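Transcriptional regulator, TetR family (Agrobacterium tumefaciens, PDB 2G7S) probably binds operator DNA as a dimer and regulates transcription, perhaps in response to a small ligand held by its C-terminal domain. Local coordinates at residues 104-110 / 124-128; 164-169 / 180-185. One frame throughout, in Å; residues are numbered along the deposited sequence.

In the fold
Both contacts are buried helix-helix joints of the all-helical C-terminal domain, and they follow one another along the chain. Contact 1 sets the short helix 105-110 across helix 118-144, with its centre about 6 Å from the centre of the chain; contact 2, its centre about 13 Å out, pairs helix 154-173 with the final helix 180-192. No element is shared, yet the two touch, with H166 and M169 of contact 2 lying against C104, A107 and F128 of contact 1. No hydrogen bond crosses either joint. Both combine alkyl groups with a phenyl ring; contact 1 adds cysteine sulfur against imidazole, and contact 2 is built round an alanine methyl. Each also meets the second subunit.

Contact 1 (104-110 / 124-128)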
loop_
_atom_site.group_PDB
_atom_site.type_symbol
_atom_site.label_atom_id
_atom_site.label_comp_id
_atom_site.label_asym_id
_atom_site.label_seq_id
_atom_site.Cartn_x
_atom_site.Cartn_y
_atom_site.Cartn_z
ATOM N N CYS A 104 -6.429 -5.694 -3.440
ATOM C CA CYS A 104 -7.656 -5.349 -2.732
ATOM C C CYS A 104 -8.075 -3.900 -3.123
ATOM O O CYS A 104 -7.274 -2.974 -3.044
ATOM C CB CYS A 104 -7.351 -5.452 -1.244
ATOM S SG CYS A 104 -8.735 -4.749 -0.232
ATOM N N VAL A 105 -9.333 -3.724 -3.546
ATOM C CA VAL A 105 -9.852 -2.399 -3.888
ATOM C C VAL A 105 -9.655 -1.435 -2.744
ATOM O O VAL A 105 -9.314 -0.261 -2.961
ATOM C CB VAL A 105 -11.400 -2.591 -4.133
ATOM C CG1 VAL A 105 -12.117 -1.228 -4.168
ATOM C CG2 VAL A 105 -11.680 -3.403 -5.403
ATOM N N CYS A 106 -9.924 -1.913 -1.512
ATOM C CA CYS A 106 -9.898 -0.980 -0.375
ATOM C C CYS A 106 -8.451 -0.670 0.006
ATOM O O CYS A 106 -8.138 0.468 0.361
ATOM C CB CYS A 106 -10.639 -1.524 0.815
ATOM S SG CYS A 106 -12.433 -1.486 0.473
ATOM N N ALA A 107 -7.541 -1.656 -0.070
ATOM C CA ALA A 107 -6.171 -1.344 0.249
ATOM C C ALA A 107 -5.622 -0.300 -0.749
ATOM O O ALA A 107 -4.811 0.576 -0.397
ATOM C CB ALA A 107 -5.319 -2.648 0.238
ATOM N N LEU A 108 -5.986 -0.448 -2.030
ATOM C CA LEU A 108 -5.490 0.474 -3.027
ATOM C C LEU A 108 -6.050 1.871 -2.745
ATOM O O LEU A 108 -5.327 2.872 -2.769
ATOM C CB LEU A 108 -5.825 -0.046 -4.493
ATOM C CG LEU A 108 -4.805 0.408 -5.606
ATOM C CD1 LEU A 108 -5.030 -0.387 -6.886
ATOM C CD2 LEU A 108 -4.696 1.868 -5.900
ATOM N N LEU A 109 -7.376 1.949 -2.572
ATOM C CA LEU A 109 -7.968 3.269 -2.333
ATOM C C LEU A 109 -7.392 3.892 -1.051
ATOM O O LEU A 109 -7.329 5.109 -0.981
ATOM C CB LEU A 109 -9.480 3.153 -2.213
ATOM C CG LEU A 109 -10.202 2.894 -3.549
ATOM C CD1 LEU A 109 -11.663 2.498 -3.310
ATOM C CD2 LEU A 109 -10.174 4.129 -4.500
ATOM N N ALA A 110 -7.065 3.067 -0.045
ATOM C CA ALA A 110 -6.556 3.680 1.181
ATOM C C ALA A 110 -5.316 4.510 0.930
ATOM O O ALA A 110 -5.082 5.478 1.646
ATOM C CB ALA A 110 -6.252 2.570 2.211
ATOM N N VAL A 124 -14.031 2.813 2.656
ATOM C CA VAL A 124 -12.671 2.195 2.710
ATOM C C VAL A 124 -12.292 1.936 4.168
ATOM O O VAL A 124 -11.787 0.842 4.518
ATOM C CB VAL A 124 -11.650 3.115 2.028
ATOM C CG1 VAL A 124 -10.226 2.606 2.238
ATOM C CG2 VAL A 124 -11.993 3.176 0.514
ATOM N N ARG A 125 -12.490 2.918 5.035
ATOM C CA ARG A 125 -12.093 2.721 6.437
ATOM C C ARG A 125 -12.922 1.634 7.058
ATOM O O ARG A 125 -12.390 0.886 7.903
ATOM C CB ARG A 125 -12.177 4.059 7.209
ATOM C CG ARG A 125 -11.086 5.049 6.830
ATOM C CD ARG A 125 -11.159 6.388 7.554
ATOM N NE ARG A 125 -9.864 7.064 7.334
ATOM C CZ ARG A 125 -9.624 8.383 7.394
ATOM N NH1 ARG A 125 -8.404 8.830 7.260
ATOM N NH2 ARG A 125 -10.657 9.245 7.471
ATOM N N ALA A 126 -14.189 1.495 6.679
ATOM C CA ALA A 126 -15.047 0.450 7.236
ATOM C C ALA A 126 -14.505 -0.940 6.877
ATOM O O ALA A 126 -14.621 -1.890 7.696
ATOM C CB ALA A 126 -16.482 0.631 6.754
ATOM N N HIS A 127 -13.951 -1.088 5.669
ATOM C CA HIS A 127 -13.367 -2.388 5.337
ATOM C C HIS A 127 -12.159 -2.676 6.267
ATOM O O HIS A 127 -11.990 -3.790 6.733
ATOM C CB HIS A 127 -12.854 -2.354 3.925
ATOM C CG HIS A 127 -12.051 -3.559 3.581
ATOM N ND1 HIS A 127 -12.618 -4.796 3.360
ATOM C CD2 HIS A 127 -10.699 -3.723 3.478
ATOM C CE1 HIS A 127 -11.655 -5.670 3.107
ATOM N NE2 HIS A 127 -10.473 -5.055 3.196
ATOM N N PHE A 128 -11.288 -1.686 6.475
ATOM C CA PHE A 128 -10.110 -1.948 7.329
ATOM C C PHE A 128 -10.576 -2.372 8.718
ATOM O O PHE A 128 -9.950 -3.280 9.321
ATOM C CB PHE A 128 -9.196 -0.706 7.420
ATOM C CG PHE A 128 -8.230 -0.574 6.289
ATOM C CD1 PHE A 128 -8.654 -0.410 4.944
ATOM C CD2 PHE A 128 -6.849 -0.637 6.544
ATOM C CE1 PHE A 128 -7.704 -0.297 3.924
ATOM C CE2 PHE A 128 -5.937 -0.479 5.529
ATOM C CZ PHE A 128 -6.348 -0.353 4.212
#
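A chi1 of 171° at H127 puts the imidazole trans to the main-chain nitrogen and over toward C106, while at F128 (chi1 -84°) CG lies anti to the carbonyl carbon, which carries the ring across to helix 105-110 and A110. The short segments cross at -122°, joining helix 105-110 to the long helix 118-144 within the TetR-type C-terminal domain, and C106 sits where they come together. Its CB lies 3.5 Å from H127 CD2. C106 SG meets the imidazole obliquely, 4.3 Å from the centroid of the H127 ring. F128 meets the helix in two ways: the carbonyl oxygen of C106 approaches the ring edge in plane, 3.7 Å from F128 CE1, and the methyl of A110 reaches F128 CZ at 3.5 Å. V124 divides its methyls between neighbours, CG1 lying 3.5 Å from C106 O and CG2 3.7 Å from L109 CB. That same C106 oxygen accepts the backbone bond from A110 N, so V124 and F128 pack against a carbonyl already engaged in the helix. Outside the two segments, the F128 ring also meets H166 of its own chain and H175 of the second subunit. Because no hydrogen bond spans the segments, the joint depends on shape and dispersion, with the sulfur-aromatic contact of C106 added at H127; the edge approach of C106 O to F128 is probably mildly favourable, since ring hydrogens carry slight positive charge.

Contact 2 (164-169 / 180-185); sequences TVHGAM and TFGAIT
A168 lies at the centre of this contact: its methyl touches F181 CD1 at 3.6 Å, I184 CG2 at 3.7 Å and T185 CG2 at 3.8 Å. With so small a side chain here, the CA atoms of A168 and F181 come within 5.0 Å of each other. The F181 ring reaches across helix 154-173 and turns its edge to the backbone, with V165 O 3.5 Å from F181 CE1 and M169 N near the ring plane. M169, a selenomethionine, lies beside the ring and points the same way, its CG against F181 CE1, while V165 CG1 faces the rim at CZ. T185 CG2 sits over one face of the phenyl ring, 4.0 Å above the plane and offset toward the rim. At the other end of the joint T164 CG2 packs on I184 CG2, 3.7 Å away.

A torsion and a bond within helix 180-192 set that T185 methyl in place. With chi1 at 54°, T185 OG1 turns back over the preceding turn and donates to F181 O at 2.8 Å, from above the carbonyl plane; F181 O thus accepts from both OG1 and N of T185. T164 OG1 is hydrogen-bonded to I160 O, and T180 OG1 to D177 OD2 and G176 O. Beyond this shell, helix 81-98 backs F181 through I96 and T185 through I89, and the second subunit reaches T164 and I184. Crossing at 150°, nearly antiparallel, the segments belong to the last two helices of a TetR-type C-terminal domain, the pair that commonly contributes to the dimer interface in this family.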
loop_
_atom_site.group_PDB
_atom_site.type_symbol
_atom_site.label_atom_id
_atom_site.label_comp_id
_atom_site.label_asym_id
_atom_site.label_seq_id
_atom_site.Cartn_x
_atom_site.Cartn_y
_atom_site.Cartn_z
ATOM N N THR A 164 0.758 -6.594 6.992
ATOM C CA THR A 164 1.688 -7.474 6.236
ATOM C C THR A 164 1.038 -7.915 4.940
ATOM O O THR A 164 1.712 -7.922 3.895
ATOM C CB THR A 164 2.075 -8.684 7.106
ATOM O OG1 THR A 164 2.658 -8.170 8.359
ATOM C CG2 THR A 164 3.113 -9.498 6.402
ATOM N N VAL A 165 -0.242 -8.280 4.964
ATOM C CA VAL A 165 -0.978 -8.667 3.750
ATOM C C VAL A 165 -0.981 -7.492 2.759
ATOM O O VAL A 165 -0.723 -7.709 1.559
ATOM C CB VAL A 165 -2.414 -9.126 4.151
ATOM C CG1 VAL A 165 -3.354 -9.152 3.011
ATOM C CG2 VAL A 165 -2.361 -10.521 4.858
ATOM N N HIS A 166 -1.355 -6.294 3.249
ATOM C CA HIS A 166 -1.435 -5.179 2.313
ATOM C C HIS A 166 -0.031 -4.814 1.779
ATOM O O HIS A 166 0.110 -4.479 0.574
ATOM C CB HIS A 166 -2.038 -4.004 3.014
ATOM C CG HIS A 166 -3.476 -4.218 3.330
ATOM N ND1 HIS A 166 -4.124 -3.497 4.315
ATOM C CD2 HIS A 166 -4.406 -5.041 2.782
ATOM C CE1 HIS A 166 -5.415 -3.878 4.359
ATOM N NE2 HIS A 166 -5.611 -4.826 3.440
ATOM N N GLY A 167 0.998 -4.922 2.626
ATOM C CA GLY A 167 2.325 -4.607 2.157
ATOM C C GLY A 167 2.800 -5.697 1.198
ATOM O O GLY A 167 3.634 -5.408 0.300
ATOM N N ALA A 168 2.406 -6.958 1.416
ATOM C CA ALA A 168 2.833 -8.051 0.539
ATOM C C ALA A 168 2.168 -7.940 -0.846
ATOM O O ALA A 168 2.819 -8.234 -1.863
ATOM C CB ALA A 168 2.474 -9.384 1.197
HETATM N N MSE A 169 0.875 -7.546 -0.894
HETATM C CA MSE A 169 0.223 -7.280 -2.163
HETATM C C MSE A 169 1.042 -6.217 -2.921
HETATM O O MSE A 169 1.152 -6.263 -4.199
HETATM C CB MSE A 169 -1.243 -6.660 -1.921
HETATM C CG MSE A 169 -2.231 -7.593 -1.522
HETATM SE SE MSE A 169 -3.741 -6.320 -1.148
HETATM C CE MSE A 169 -4.794 -8.054 -0.299
ATOM N N THR A 180 6.125 -13.800 -4.030
ATOM C CA THR A 180 6.337 -12.776 -3.003
ATOM C C THR A 180 5.262 -12.760 -1.930
ATOM O O THR A 180 5.567 -12.581 -0.741
ATOM C CB THR A 180 6.392 -11.411 -3.738
ATOM O OG1 THR A 180 7.627 -11.412 -4.456
ATOM C CG2 THR A 180 6.350 -10.291 -2.865
ATOM N N PHE A 181 3.996 -12.877 -2.337
ATOM C CA PHE A 181 2.932 -12.680 -1.354
ATOM C C PHE A 181 3.014 -13.724 -0.245
ATOM O O PHE A 181 3.005 -13.366 0.969
ATOM C CB PHE A 181 1.553 -12.719 -2.029
ATOM C CG PHE A 181 0.409 -12.445 -1.073
ATOM C CD1 PHE A 181 0.034 -11.149 -0.751
ATOM C CD2 PHE A 181 -0.264 -13.486 -0.484
ATOM C CE1 PHE A 181 -1.018 -10.912 0.174
ATOM C CE2 PHE A 181 -1.288 -13.273 0.426
ATOM C CZ PHE A 181 -1.677 -11.984 0.759
ATOM N N GLY A 182 3.189 -14.998 -0.610
ATOM C CA GLY A 182 3.337 -16.020 0.404
ATOM C C GLY A 182 4.649 -15.921 1.178
ATOM O O GLY A 182 4.727 -16.183 2.384
ATOM N N ALA A 183 5.724 -15.540 0.468
ATOM C CA ALA A 183 7.024 -15.464 1.135
ATOM C C ALA A 183 7.023 -14.417 2.237
ATOM O O ALA A 183 7.818 -14.509 3.213
ATOM C CB ALA A 183 8.098 -15.094 0.125
ATOM N N ILE A 184 6.165 -13.405 2.106
ATOM C CA ILE A 184 6.116 -12.369 3.129
ATOM C C ILE A 184 5.094 -12.724 4.222
ATOM O O ILE A 184 5.385 -12.423 5.426
ATOM C CB ILE A 184 5.767 -11.013 2.487
ATOM C CG1 ILE A 184 6.970 -10.544 1.669
ATOM C CG2 ILE A 184 5.343 -9.957 3.515
ATOM C CD1 ILE A 184 6.627 -9.415 0.721
ATOM N N THR A 185 3.932 -13.274 3.846
ATOM C CA THR A 185 2.873 -13.432 4.829
ATOM C C THR A 185 2.940 -14.758 5.613
ATOM O O THR A 185 2.497 -14.804 6.777
ATOM C CB THR A 185 1.496 -13.371 4.169
ATOM O OG1 THR A 185 1.407 -14.332 3.106
ATOM C CG2 THR A 185 1.189 -11.972 3.612
#